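Local coordinates for protein GCN5-related N-acetyltransferase (PDB 4J3G) that probably transfers an acetyl group from acetyl-CoA to an amine acceptor, as GCN5-related N-acetyltransferases do, at residues Leu24-Ala29 with Leu77-Glu82; Gly87-Gly92 with Leu106-Ala111; Ile119-Leu124 with Arg155-Glu160; Cys162-Gln167 with Asp177-Gln182. One frame throughout, in Å; residues are numbered along the deposited sequence. Where two conformers were deposited one is given.

Contacts 1, 2 and 4 belong to one mixed beta sheet, and contact 3 packs a helix start against the chain that leads into the edge strand 160-171. Contact 1 continues into contact 2 through the probable hydrogen bond from Ala89 N to Leu77 O, 2.8 Å. Contact 3 lies against contact 2, where Leu124 CD1 meets Leu106 CD1 at 3.4 Å, and joins contact 4 through Glu160 N and Gln182 O, 2.9 Å apart. Contacts 1 and 4, with centres about 29 Å apart, lie on opposite sides of the chain's centre. A sulfate bound in contact 3 by Gly120 N, and about 4 Å from the Val110 side chain of contact 2, is consistent with the acetyl-CoA pyrophosphate site of relatives.

Contact 1: Leu24-Ala29 with Leu77-Glu82; sequences LLIRHA and LVAERE
Rotated between its backbone N and carbonyl carbon (chi1 62°) and then extended from CG to NE, the Arg27 side chain crosses Val78 to reach Glu80, whose CG is anti to the backbone N and whose chain is also stretched. Glu80 OE1 lies at the edge of the guanidinium, in its plane, and receives NE of Arg27 at 3.3 Å in a salt bridge; NH2 of Arg27 adds a weak bond to the same oxygen. Guanidinium and carboxylate planes are turned 71° apart. Val78 CG2 sits over one guanidinium face, 3.6 Å from Arg27 NH1, and Leu25 lies alongside Glu80, its CD2 3.8 Å from OE1. Beneath these groups the antiparallel strands are joined by paired backbone bonds, Leu25 with Glu80 and Arg27 with Val78; Val78 N to Arg27 O is 2.7 Å. On the other face Ile26 CD1 meets Ala79 CB at 3.7 Å, beside helix 119-133. At the strand end Leu77 CD2 stands over the centre of the His28 ring in a CH-pi contact. Since Arg27 NH1 also pairs with Asp33, the guanidinium is held between two carboxylates and by the His28 carbonyl, which would limit its rotation and help offset the two negative charges.

Contact 2: Gly87-Gly92 with Leu106-Ala111; sequences GYASYG and LSVYVA
Tyr109 N gives Tyr88 O a nearly straight hydrogen bond of 2.8 Å (175° at the hydrogen), and Tyr88 N is bonded in return to Tyr109 O. Ser90 and Ser107 form the next such pair, with Ser107 N 2.8 Å from Ser90 O, so that the antiparallel strands of this hairpin alternate hydrogen-bonded and non-hydrogen-bonded pairs. Above the first pair the two tyrosines project together from the sheet, ring beside ring. Because CG of Tyr88 is placed between its backbone N and carbonyl carbon (chi1 72°), the ring swings toward its neighbour, and Tyr109 CD2 comes over one face near the rim, 3.4 Å from Tyr88 CZ. The planes differ by 33° and the ring centroids are 4.8 Å apart, an oblique pairing packed under helix 34-47. On the other face, which helix 119-133 covers, Ala89 CB touches Val108 CG2 at 4.0 Å and Tyr91 CB meets Leu106 CB at 3.8 Å. The small Gly87 lets its CA approach Tyr109 O to 3.1 Å. Four backbone bonds thus satisfy the N-H and C=O groups of both pairs, Pro75 O and Arg69 NE hold the buried Ser90 OG, and the side chains meeting across the strands do so mainly through carbon.

Contact 3: Ile119-Leu124 with Arg155-Glu160; sequences IGRTLL and RSQGFE. With SO4 (sulfate ion), chain E.
Leu124 and Gln157 run alongside one another, heading opposite ways, and here the two segments pack closely: Leu124 CD2 rests 3.6 Å from Gln157 CG and 4.0 Å from Gln157 CB. The Leu124 CG, anti to the backbone N (chi1 -177°), carries both methyls toward the other segment; CD1 crosses to Phe159, reaching CE1 at 4.2 Å. Phe159 is buried in turn, against Leu106 and Ile128 and edge-to-face with His154. The outer side is looser and faces solvent. There the extended Arg121 chain lays its guanidinium beneath Ser156, whose OG stands over the centre of one face, 3.2 Å from Arg121 CZ. The angles from Arg121 NE and NH1 to this hydroxyl are too poor for a hydrogen bond, and Ser156 OG is bonded instead to Leu153 O, within its own helix. The hydroxyl thus simply rests on a flat cationic group. At the residue before Arg121, Gly120 N donates to sulfate O2 at 2.9 Å; Gly116 N and Arg115 NE also bind this ion, which probably came from the crystallisation liquor. Backbone amides and an arginine gathered round an anion at a helix start, within the sequence Arg-Gly-Gly-Gly-Ile-Gly, match the Arg/Gln-X-X-Gly-X-Gly/Ala signature of GNAT enzymes, where the acetyl-CoA pyrophosphate is held in relatives; the sulfate is consistent with that site.

Contact 4: Cys162-Gln167 with Asp177-Gln182; sequences CGTLKQ and DLLFMQ
The strands of this hairpin run antiparallel, 4.5 Å apart at their closest, with a classic beta bulge where Cys162 and Gly163 both face Phe180. Cys162 N donates to Phe180 O at 2.8 Å, while Phe180 N donates to Gly163 O; Leu165 and Leu178 exchange a further pair of bonds. Leu165 CD1 lies 3.9 Å from Phe180 CD2 on one face. On the other, Leu179 CD1 approaches Thr164 OG1 at 3.6 Å, and Thr164 CG2 touches Asp177 CB. The Cys162 SG, anti to its carbonyl carbon (chi1 -64°), packs against the Gln182 side chain, 3.6 Å from CG. The Gln182 amide is itself bonded to the backbone N and O of Lys166 of the second subunit, so the hairpin forms part of the dimer interface. Where the first strand turns its corner, Asp177 folds its carboxylate over Lys166: OD1 accepts Gln167 N at 2.8 Å on its anti side, 28° out of the carboxylate plane.

Contact 1: Leu24-Ala29 with Leu77-Glu82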
loop_
_atom_site.group_PDB
_atom_site.type_symbol
_atom_site.label_atom_id
_atom_site.label_comp_id
_atom_site.label_asym_id
_atom_site.label_seq_id
_atom_site.Cartn_x
_atom_site.Cartn_y
_atom_site.Cartn_z
ATOM N N LEU A 24 -23.747 -4.400 -22.580
ATOM C CA LEU A 24 -22.648 -3.444 -22.351
ATOM C C LEU A 24 -21.571 -3.578 -23.427
ATOM O O LEU A 24 -21.296 -4.680 -23.918
ATOM C CB LEU A 24 -22.007 -3.665 -20.980
ATOM C CG LEU A 24 -22.892 -3.592 -19.740
ATOM C CD1 LEU A 24 -22.140 -4.055 -18.496
ATOM C CD2 LEU A 24 -23.378 -2.167 -19.549
ATOM N N LEU A 25 -20.985 -2.449 -23.799
ATOM C CA LEU A 25 -19.753 -2.422 -24.600
ATOM C C LEU A 25 -18.619 -2.053 -23.669
ATOM O O LEU A 25 -18.681 -1.015 -23.037
ATOM C CB LEU A 25 -19.865 -1.343 -25.670
ATOM C CG LEU A 25 -18.577 -0.811 -26.312
ATOM C CD1 LEU A 25 -17.963 -1.879 -27.198
ATOM C CD2 LEU A 25 -18.865 0.466 -27.111
ATOM N N ILE A 26 -17.597 -2.898 -23.584
ATOM C CA ILE A 26 -16.382 -2.592 -22.810
ATOM C C ILE A 26 -15.291 -2.192 -23.790
ATOM O O ILE A 26 -15.040 -2.906 -24.760
ATOM C CB ILE A 26 -15.900 -3.807 -21.992
ATOM C CG1 ILE A 26 -17.052 -4.405 -21.198
ATOM C CG2 ILE A 26 -14.741 -3.421 -21.074
ATOM C CD1 ILE A 26 -17.633 -3.483 -20.143
ATOM N N ARG A 27 -14.656 -1.045 -23.548
ATOM C CA ARG A 27 -13.579 -0.549 -24.396
ATOM C C ARG A 27 -12.659 0.326 -23.583
ATOM O O ARG A 27 -12.957 0.668 -22.423
ATOM C CB ARG A 27 -14.156 0.286 -25.573
ATOM C CG ARG A 27 -14.910 1.529 -25.124
ATOM C CD ARG A 27 -15.366 2.427 -26.269
ATOM N NE ARG A 27 -16.246 3.502 -25.791
ATOM C CZ ARG A 27 -15.833 4.628 -25.190
ATOM N NH1 ARG A 27 -14.551 4.854 -24.958
ATOM N NH2 ARG A 27 -16.725 5.526 -24.790
ATOM N N HIS A 28 -11.535 0.703 -24.172
ATOM C CA HIS A 28 -10.597 1.567 -23.491
ATOM C C HIS A 28 -11.089 2.994 -23.455
ATOM O O HIS A 28 -11.711 3.457 -24.410
ATOM C CB HIS A 28 -9.240 1.538 -24.152
ATOM C CG HIS A 28 -8.535 0.235 -23.998
ATOM N ND1 HIS A 28 -7.603 0.009 -23.012
ATOM C CD2 HIS A 28 -8.651 -0.927 -24.680
ATOM C CE1 HIS A 28 -7.164 -1.234 -23.098
ATOM N NE2 HIS A 28 -7.788 -1.826 -24.098
ATOM N N ALA A 29 -10.787 3.689 -22.355
ATOM C CA ALA A 29 -11.196 5.080 -22.170
ATOM C C ALA A 29 -10.425 6.000 -23.098
ATOM O O ALA A 29 -9.229 5.824 -23.309
ATOM C CB ALA A 29 -10.955 5.524 -20.725
ATOM N N LEU A 77 -10.536 0.909 -18.588
ATOM C CA LEU A 77 -11.678 0.409 -19.317
ATOM C C LEU A 77 -12.936 1.197 -18.945
ATOM O O LEU A 77 -13.150 1.567 -17.746
ATOM C CB LEU A 77 -11.917 -1.066 -19.011
ATOM C CG LEU A 77 -10.708 -1.951 -19.280
ATOM C CD1 LEU A 77 -11.061 -3.395 -18.972
ATOM C CD2 LEU A 77 -10.201 -1.777 -20.705
ATOM N N VAL A 78 -13.814 1.400 -19.935
ATOM C CA VAL A 78 -15.132 1.939 -19.647
ATOM C C VAL A 78 -16.229 0.982 -20.102
ATOM O O VAL A 78 -16.046 0.208 -21.052
ATOM C CB VAL A 78 -15.356 3.328 -20.288
ATOM C CG1 VAL A 78 -14.382 4.339 -19.725
ATOM C CG2 VAL A 78 -15.218 3.273 -21.797
ATOM N N ALA A 79 -17.353 1.027 -19.403
ATOM C CA ALA A 79 -18.534 0.332 -19.839
ATOM C C ALA A 79 -19.508 1.354 -20.421
ATOM O O ALA A 79 -19.856 2.339 -19.761
ATOM C CB ALA A 79 -19.160 -0.399 -18.685
ATOM N N GLU A 80 -19.983 1.065 -21.623
ATOM C CA GLU A 80 -20.932 1.918 -22.321
ATOM C C GLU A 80 -22.250 1.176 -22.545
ATOM O O GLU A 80 -22.243 0.020 -22.965
ATOM C CB GLU A 80 -20.340 2.346 -23.664
ATOM C CG GLU A 80 -21.128 3.458 -24.344
ATOM C CD GLU A 80 -20.674 3.715 -25.763
ATOM O OE1 GLU A 80 -19.462 3.986 -25.961
ATOM O OE2 GLU A 80 -21.538 3.654 -26.693
ATOM N N ARG A 81 -23.368 1.848 -22.240
ATOM C CA ARG A 81 -24.730 1.282 -22.371
ATOM C C ARG A 81 -25.673 2.383 -22.857
ATOM O O ARG A 81 -25.693 3.483 -22.287
ATOM C CB ARG A 81 -25.241 0.768 -21.006
ATOM C CG ARG A 81 -26.476 -0.112 -21.086
ATOM C CD ARG A 81 -26.847 -0.725 -19.756
ATOM N NE ARG A 81 -27.184 0.276 -18.753
ATOM C CZ ARG A 81 -27.342 0.024 -17.461
ATOM N NH1 ARG A 81 -27.184 -1.203 -16.990
ATOM N NH2 ARG A 81 -27.654 1.004 -16.627
ATOM N N GLU A 82 -26.463 2.072 -23.885
ATOM C CA GLU A 82 -27.378 3.042 -24.515
ATOM C C GLU A 82 -26.672 4.374 -24.798
ATOM O O GLU A 82 -27.211 5.457 -24.488
ATOM C CB GLU A 82 -28.631 3.248 -23.631
ATOM C CG GLU A 82 -29.461 1.978 -23.487
ATOM C CD GLU A 82 -30.750 2.179 -22.707
ATOM O OE1 GLU A 82 -30.673 2.566 -21.520
ATOM O OE2 GLU A 82 -31.832 1.909 -23.272
#

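Contact 2: Gly87-Gly92 with Leu106-Ala111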
loop_
_atom_site.group_PDB
_atom_site.type_symbol
_atom_site.label_atom_id
_atom_site.label_comp_id
_atom_site.label_asym_id
_atom_site.label_seq_id
_atom_site.Cartn_x
_atom_site.Cartn_y
_atom_site.Cartn_z
ATOM N N GLY A 87 -19.858 2.953 -16.189
ATOM C CA GLY A 87 -18.823 2.583 -15.207
ATOM C C GLY A 87 -17.441 2.593 -15.801
ATOM O O GLY A 87 -17.284 2.592 -17.004
ATOM N N TYR A 88 -16.411 2.527 -14.948
ATOM C CA TYR A 88 -15.065 2.322 -15.450
ATOM C C TYR A 88 -14.213 1.491 -14.478
ATOM O O TYR A 88 -14.542 1.328 -13.298
ATOM C CB TYR A 88 -14.366 3.657 -15.766
ATOM C CG TYR A 88 -13.933 4.498 -14.563
ATOM C CD1 TYR A 88 -14.803 5.407 -13.960
ATOM C CD2 TYR A 88 -12.616 4.437 -14.078
ATOM C CE1 TYR A 88 -14.377 6.211 -12.892
ATOM C CE2 TYR A 88 -12.190 5.227 -13.002
ATOM C CZ TYR A 88 -13.077 6.125 -12.427
ATOM O OH TYR A 88 -12.668 6.937 -11.376
ATOM N N ALA A 89 -13.092 0.998 -14.987
ATOM C CA ALA A 89 -12.176 0.182 -14.157
ATOM C C ALA A 89 -10.743 0.401 -14.554
ATOM O O ALA A 89 -10.413 0.639 -15.741
ATOM C CB ALA A 89 -12.498 -1.322 -14.260
ATOM N N SER A 90 -9.862 0.286 -13.571
ATOM C CA SER A 90 -8.464 0.376 -13.870
ATOM C C SER A 90 -7.648 -0.372 -12.835
ATOM O O SER A 90 -8.168 -0.901 -11.858
ATOM C CB SER A 90 -8.040 1.852 -13.949
ATOM O OG SER A 90 -6.753 1.969 -14.548
ATOM N N TYR A 91 -6.352 -0.462 -13.100
ATOM C CA TYR A 91 -5.405 -0.922 -12.078
ATOM C C TYR A 91 -4.128 -0.153 -12.187
ATOM O O TYR A 91 -3.824 0.445 -13.237
ATOM C CB TYR A 91 -5.166 -2.412 -12.123
ATOM C CG TYR A 91 -4.462 -2.944 -13.305
ATOM C CD1 TYR A 91 -3.070 -2.761 -13.477
ATOM C CD2 TYR A 91 -5.131 -3.723 -14.231
ATOM C CE1 TYR A 91 -2.425 -3.274 -14.587
ATOM C CE2 TYR A 91 -4.470 -4.258 -15.318
ATOM C CZ TYR A 91 -3.133 -4.038 -15.490
ATOM O OH TYR A 91 -2.502 -4.563 -16.617
ATOM N N GLY A 92 -3.424 -0.081 -11.048
ATOM C CA GLY A 92 -2.148 0.611 -10.971
ATOM C C GLY A 92 -1.256 -0.046 -9.929
ATOM O O GLY A 92 -1.541 -1.133 -9.447
ATOM N N LEU A 106 -6.485 -3.088 -8.233
ATOM C CA LEU A 106 -7.504 -2.725 -9.195
ATOM C C LEU A 106 -8.667 -2.015 -8.534
ATOM O O LEU A 106 -8.914 -2.192 -7.328
ATOM C CB LEU A 106 -7.919 -3.944 -10.065
ATOM C CG LEU A 106 -8.955 -4.984 -9.657
ATOM C CD1 LEU A 106 -9.008 -6.058 -10.739
ATOM C CD2 LEU A 106 -8.701 -5.620 -8.323
ATOM N N SER A 107 -9.374 -1.199 -9.327
ATOM C CA SER A 107 -10.566 -0.483 -8.892
ATOM C C SER A 107 -11.627 -0.532 -9.964
ATOM O O SER A 107 -11.324 -0.505 -11.155
ATOM C CB SER A 107 -10.240 0.972 -8.630
ATOM O OG SER A 107 -9.325 1.110 -7.566
ATOM N N VAL A 108 -12.877 -0.632 -9.523
ATOM C CA VAL A 108 -14.026 -0.684 -10.391
ATOM C C VAL A 108 -15.056 0.275 -9.838
ATOM O O VAL A 108 -15.467 0.139 -8.687
ATOM C CB VAL A 108 -14.678 -2.080 -10.396
ATOM C CG1 VAL A 108 -15.936 -2.087 -11.253
ATOM C CG2 VAL A 108 -13.710 -3.135 -10.861
ATOM N N TYR A 109 -15.501 1.220 -10.661
ATOM C CA TYR A 109 -16.547 2.168 -10.261
ATOM C C TYR A 109 -17.742 2.067 -11.163
ATOM O O TYR A 109 -17.606 2.092 -12.395
ATOM C CB TYR A 109 -16.023 3.574 -10.391
ATOM C CG TYR A 109 -14.807 3.793 -9.600
ATOM C CD1 TYR A 109 -14.885 4.125 -8.296
ATOM C CD2 TYR A 109 -13.574 3.640 -10.163
ATOM C CE1 TYR A 109 -13.730 4.302 -7.530
ATOM C CE2 TYR A 109 -12.420 3.870 -9.440
ATOM C CZ TYR A 109 -12.500 4.184 -8.122
ATOM O OH TYR A 109 -11.325 4.364 -7.402
ATOM N N VAL A 110 -18.920 2.036 -10.561
ATOM C CA VAL A 110 -20.160 1.978 -11.348
ATOM C C VAL A 110 -20.978 3.191 -11.009
ATOM O O VAL A 110 -21.015 3.594 -9.849
ATOM C CB VAL A 110 -20.962 0.697 -11.026
ATOM C CG1 VAL A 110 -22.239 0.629 -11.885
ATOM C CG2 VAL A 110 -20.087 -0.531 -11.231
ATOM N N ALA A 111 -21.605 3.786 -12.022
ATOM C CA ALA A 111 -22.561 4.890 -11.803
ATOM C C ALA A 111 -23.594 4.621 -10.672
ATOM O O ALA A 111 -24.156 3.505 -10.534
ATOM C CB ALA A 111 -23.251 5.256 -13.118
#

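Contact 3: Ile119-Leu124 with Arg155-Glu160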
loop_
_atom_site.group_PDB
_atom_site.type_symbol
_atom_site.label_atom_id
_atom_site.label_comp_id
_atom_site.label_asym_id
_atom_site.label_seq_id
_atom_site.Cartn_x
_atom_site.Cartn_y
_atom_site.Cartn_z
ATOM N N ILE A 119 -22.752 -4.509 -14.155
ATOM C CA ILE A 119 -21.705 -3.693 -14.770
ATOM C C ILE A 119 -20.350 -3.951 -14.130
ATOM O O ILE A 119 -19.361 -4.170 -14.849
ATOM C CB ILE A 119 -22.013 -2.190 -14.656
ATOM C CG1 ILE A 119 -23.336 -1.855 -15.411
ATOM C CG2 ILE A 119 -20.830 -1.363 -15.186
ATOM C CD1 ILE A 119 -23.873 -0.466 -15.114
ATOM N N GLY A 120 -20.289 -3.887 -12.796
ATOM C CA GLY A 120 -19.024 -4.074 -12.077
ATOM C C GLY A 120 -18.392 -5.437 -12.379
ATOM O O GLY A 120 -17.199 -5.557 -12.558
ATOM N N ARG A 121 -19.217 -6.472 -12.413
ATOM C CA ARG A 121 -18.722 -7.812 -12.656
ATOM C C ARG A 121 -18.168 -7.943 -14.089
ATOM O O ARG A 121 -17.083 -8.485 -14.279
ATOM C CB ARG A 121 -19.822 -8.845 -12.405
ATOM C CG ARG A 121 -19.274 -10.261 -12.257
ATOM C CD ARG A 121 -20.337 -11.305 -11.870
ATOM N NE ARG A 121 -19.856 -12.644 -12.215
ATOM C CZ ARG A 121 -20.226 -13.780 -11.632
ATOM N NH1 ARG A 121 -21.130 -13.793 -10.626
ATOM N NH2 ARG A 121 -19.693 -14.921 -12.073
ATOM N N THR A 122 -18.832 -7.333 -15.059
ATOM C CA THR A 122 -18.373 -7.359 -16.464
ATOM C C THR A 122 -17.031 -6.582 -16.642
ATOM O O THR A 122 -16.122 -6.999 -17.375
ATOM C CB THR A 122 -19.423 -6.706 -17.394
ATOM O OG1 THR A 122 -20.692 -7.397 -17.278
ATOM C CG2 THR A 122 -18.985 -6.741 -18.847
ATOM N N LEU A 123 -16.957 -5.406 -16.029
ATOM C CA LEU A 123 -15.721 -4.668 -16.000
ATOM C C LEU A 123 -14.562 -5.454 -15.360
ATOM O O LEU A 123 -13.444 -5.446 -15.898
ATOM C CB LEU A 123 -15.904 -3.355 -15.266
ATOM C CG LEU A 123 -16.616 -2.276 -16.066
ATOM C CD1 LEU A 123 -17.091 -1.187 -15.124
ATOM C CD2 LEU A 123 -15.714 -1.731 -17.159
ATOM N N LEU A 124 -14.805 -6.071 -14.196
ATOM C CA LEU A 124 -13.764 -6.816 -13.494
ATOM C C LEU A 124 -13.273 -7.932 -14.388
ATOM O O LEU A 124 -12.048 -8.142 -14.567
ATOM C CB LEU A 124 -14.323 -7.401 -12.184
ATOM C CG LEU A 124 -13.358 -8.149 -11.295
ATOM C CD1 LEU A 124 -12.140 -7.292 -11.005
ATOM C CD2 LEU A 124 -14.039 -8.592 -9.991
ATOM N N ARG A 155 -15.093 -12.331 -5.325
ATOM C CA ARG A 155 -14.973 -13.761 -5.104
ATOM C C ARG A 155 -15.467 -14.587 -6.296
ATOM O O ARG A 155 -14.899 -15.602 -6.607
ATOM C CB ARG A 155 -15.705 -14.185 -3.834
ATOM C CG ARG A 155 -15.432 -15.620 -3.466
ATOM C CD ARG A 155 -15.366 -15.889 -1.971
ATOM N NE ARG A 155 -16.329 -15.158 -1.130
ATOM C CZ ARG A 155 -16.048 -14.652 0.082
ATOM N NH1 ARG A 155 -14.807 -14.688 0.577
ATOM N NH2 ARG A 155 -16.997 -14.035 0.787
ATOM N N SER A 156 -16.512 -14.100 -6.951
ATOM C CA SER A 156 -17.070 -14.765 -8.132
ATOM C C SER A 156 -16.096 -14.857 -9.284
ATOM O O SER A 156 -16.224 -15.727 -10.173
ATOM C CB SER A 156 -18.413 -14.113 -8.586
ATOM O OG SER A 156 -18.229 -12.880 -9.329
ATOM N N GLN A 157 -15.097 -13.985 -9.274
ATOM C CA GLN A 157 -14.088 -13.972 -10.304
ATOM C C GLN A 157 -12.776 -14.617 -9.842
ATOM O O GLN A 157 -11.774 -14.514 -10.530
ATOM C CB GLN A 157 -13.806 -12.512 -10.709
ATOM C CG GLN A 157 -14.989 -11.793 -11.311
ATOM C CD GLN A 157 -15.451 -12.527 -12.525
ATOM O OE1 GLN A 157 -14.664 -12.769 -13.437
ATOM N NE2 GLN A 157 -16.702 -12.946 -12.532
ATOM N N GLY A 158 -12.766 -15.280 -8.701
ATOM C CA GLY A 158 -11.626 -16.062 -8.310
ATOM C C GLY A 158 -10.703 -15.383 -7.342
ATOM O O GLY A 158 -9.680 -15.928 -7.007
ATOM N N PHE A 159 -11.087 -14.195 -6.848
ATOM C CA PHE A 159 -10.356 -13.558 -5.775
ATOM C C PHE A 159 -10.605 -14.312 -4.451
ATOM O O PHE A 159 -11.702 -14.832 -4.244
ATOM C CB PHE A 159 -10.787 -12.116 -5.603
ATOM C CG PHE A 159 -10.233 -11.189 -6.640
ATOM C CD1 PHE A 159 -10.723 -11.191 -7.948
ATOM C CD2 PHE A 159 -9.213 -10.312 -6.323
ATOM C CE1 PHE A 159 -10.171 -10.337 -8.919
ATOM C CE2 PHE A 159 -8.702 -9.437 -7.274
ATOM C CZ PHE A 159 -9.165 -9.477 -8.578
ATOM N N GLU A 160 -9.575 -14.377 -3.595
ATOM C CA GLU A 160 -9.669 -14.963 -2.246
ATOM C C GLU A 160 -9.366 -13.896 -1.219
ATOM O O GLU A 160 -8.599 -12.964 -1.502
ATOM C CB GLU A 160 -8.692 -16.150 -2.064
ATOM C CG GLU A 160 -8.883 -17.295 -3.071
ATOM C CD GLU A 160 -8.381 -18.664 -2.572
ATOM O OE1 GLU A 160 -7.407 -18.739 -1.769
ATOM O OE2 GLU A 160 -8.971 -19.686 -2.982
HETATM S S SO4 E . -22.509 -3.441 -9.197
HETATM O O1 SO4 E . -23.238 -4.604 -8.600
HETATM O O2 SO4 E . -22.247 -3.723 -10.647
HETATM O O3 SO4 E . -23.464 -2.301 -9.139
HETATM O O4 SO4 E . -21.264 -3.170 -8.426
#

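Contact 4: Cys162-Gln167 with Asp177-Gln182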
loop_
_atom_site.group_PDB
_atom_site.type_symbol
_atom_site.label_atom_id
_atom_site.label_comp_id
_atom_site.label_asym_id
_atom_site.label_seq_id
_atom_site.Cartn_x
_atom_site.Cartn_y
_atom_site.Cartn_z
ATOM N N CYS A 162 -7.548 -12.228 1.890
ATOM C CA CYS A 162 -6.229 -12.250 2.516
ATOM C C CYS A 162 -6.425 -11.973 3.989
ATOM O O CYS A 162 -5.908 -12.704 4.828
ATOM C CB CYS A 162 -5.374 -11.194 1.881
ATOM S SG CYS A 162 -5.088 -11.530 0.126
ATOM N N GLY A 163 -7.168 -10.929 4.314
ATOM C CA GLY A 163 -7.314 -10.487 5.690
ATOM C C GLY A 163 -7.732 -9.051 5.784
ATOM O O GLY A 163 -7.848 -8.370 4.768
ATOM N N THR A 164 -7.995 -8.594 7.006
ATOM C CA THR A 164 -8.569 -7.267 7.208
ATOM C C THR A 164 -7.689 -6.422 8.107
ATOM O O THR A 164 -7.305 -6.842 9.204
ATOM C CB THR A 164 -9.966 -7.395 7.845
ATOM O OG1 THR A 164 -10.795 -8.175 6.991
ATOM C CG2 THR A 164 -10.601 -6.060 8.049
ATOM N N LEU A 165 -7.444 -5.207 7.666
ATOM C CA LEU A 165 -6.767 -4.193 8.486
ATOM C C LEU A 165 -7.804 -3.271 9.038
ATOM O O LEU A 165 -8.386 -2.464 8.285
ATOM C CB LEU A 165 -5.784 -3.407 7.633
ATOM C CG LEU A 165 -4.539 -4.144 7.115
ATOM C CD1 LEU A 165 -4.822 -5.284 6.162
ATOM C CD2 LEU A 165 -3.714 -3.107 6.395
ATOM N N LYS A 166 -8.007 -3.348 10.338
ATOM C CA LYS A 166 -9.016 -2.615 11.010
ATOM C C LYS A 166 -8.630 -1.168 11.292
ATOM O O LYS A 166 -7.482 -0.873 11.700
ATOM C CB LYS A 166 -9.333 -3.305 12.309
ATOM C CG LYS A 166 -9.923 -4.686 12.094
ATOM C CD LYS A 166 -10.142 -5.374 13.414
ATOM C CE LYS A 166 -10.827 -6.709 13.226
ATOM N NZ LYS A 166 -11.494 -7.101 14.490
ATOM N N GLN A 167 -9.605 -0.290 11.035
ATOM C CA GLN A 167 -9.526 1.128 11.371
ATOM C C GLN A 167 -8.406 1.869 10.637
ATOM O O GLN A 167 -7.903 2.879 11.141
ATOM C CB GLN A 167 -9.339 1.325 12.895
ATOM C CG GLN A 167 -10.342 0.600 13.792
ATOM C CD GLN A 167 -10.949 1.527 14.835
ATOM O OE1 GLN A 167 -10.268 2.389 15.401
ATOM N NE2 GLN A 167 -12.236 1.368 15.080
ATOM N N ASP A 177 -12.574 -0.284 7.941
ATOM C CA ASP A 177 -11.763 -1.486 7.884
ATOM C C ASP A 177 -11.505 -1.855 6.447
ATOM O O ASP A 177 -12.422 -1.820 5.604
ATOM C CB ASP A 177 -12.481 -2.663 8.604
ATOM C CG ASP A 177 -12.668 -2.424 10.068
ATOM O OD1 ASP A 177 -12.084 -1.451 10.647
ATOM O OD2 ASP A 177 -13.440 -3.226 10.642
ATOM N N LEU A 178 -10.259 -2.211 6.129
ATOM C CA LEU A 178 -9.873 -2.558 4.769
ATOM C C LEU A 178 -9.660 -4.062 4.619
ATOM O O LEU A 178 -8.758 -4.608 5.241
ATOM C CB LEU A 178 -8.610 -1.805 4.379
ATOM C CG LEU A 178 -8.048 -2.042 2.945
ATOM C CD1 LEU A 178 -8.960 -1.441 1.917
ATOM C CD2 LEU A 178 -6.660 -1.450 2.769
ATOM N N LEU A 179 -10.446 -4.717 3.764
ATOM C CA LEU A 179 -10.239 -6.122 3.468
ATOM C C LEU A 179 -9.451 -6.212 2.178
ATOM O O LEU A 179 -9.771 -5.510 1.185
ATOM C CB LEU A 179 -11.575 -6.842 3.272
ATOM C CG LEU A 179 -11.412 -8.223 2.624
ATOM C CD1 LEU A 179 -10.850 -9.288 3.527
ATOM C CD2 LEU A 179 -12.735 -8.696 2.122
ATOM N N PHE A 180 -8.352 -6.970 2.208
ATOM C CA PHE A 180 -7.621 -7.258 1.006
ATOM C C PHE A 180 -8.061 -8.628 0.447
ATOM O O PHE A 180 -8.208 -9.610 1.200
ATOM C CB PHE A 180 -6.104 -7.266 1.268
ATOM C CG PHE A 180 -5.441 -5.908 1.262
ATOM C CD1 PHE A 180 -5.588 -5.044 0.214
ATOM C CD2 PHE A 180 -4.584 -5.541 2.299
ATOM C CE1 PHE A 180 -4.933 -3.813 0.186
ATOM C CE2 PHE A 180 -3.943 -4.309 2.282
ATOM C CZ PHE A 180 -4.116 -3.452 1.214
ATOM N N MET A 181 -8.268 -8.673 -0.874
ATOM C CA MET A 181 -8.432 -9.893 -1.638
ATOM C C MET A 181 -7.439 -9.903 -2.734
ATOM O O MET A 181 -6.967 -8.841 -3.167
ATOM C CB MET A 181 -9.844 -10.002 -2.288
ATOM C CG MET A 181 -10.957 -9.850 -1.276
ATOM S SD MET A 181 -12.605 -10.039 -1.943
ATOM C CE MET A 181 -12.684 -11.810 -2.031
ATOM N N GLN A 182 -7.152 -11.095 -3.235
ATOM C CA GLN A 182 -6.126 -11.226 -4.279
ATOM C C GLN A 182 -6.536 -12.302 -5.242
ATOM O O GLN A 182 -7.276 -13.282 -4.888
ATOM C CB GLN A 182 -4.723 -11.559 -3.708
ATOM C CG GLN A 182 -4.570 -12.963 -3.175
ATOM C CD GLN A 182 -3.142 -13.289 -2.763
ATOM O OE1 GLN A 182 -2.907 -13.601 -1.639
ATOM N NE2 GLN A 182 -2.204 -13.181 -3.689
#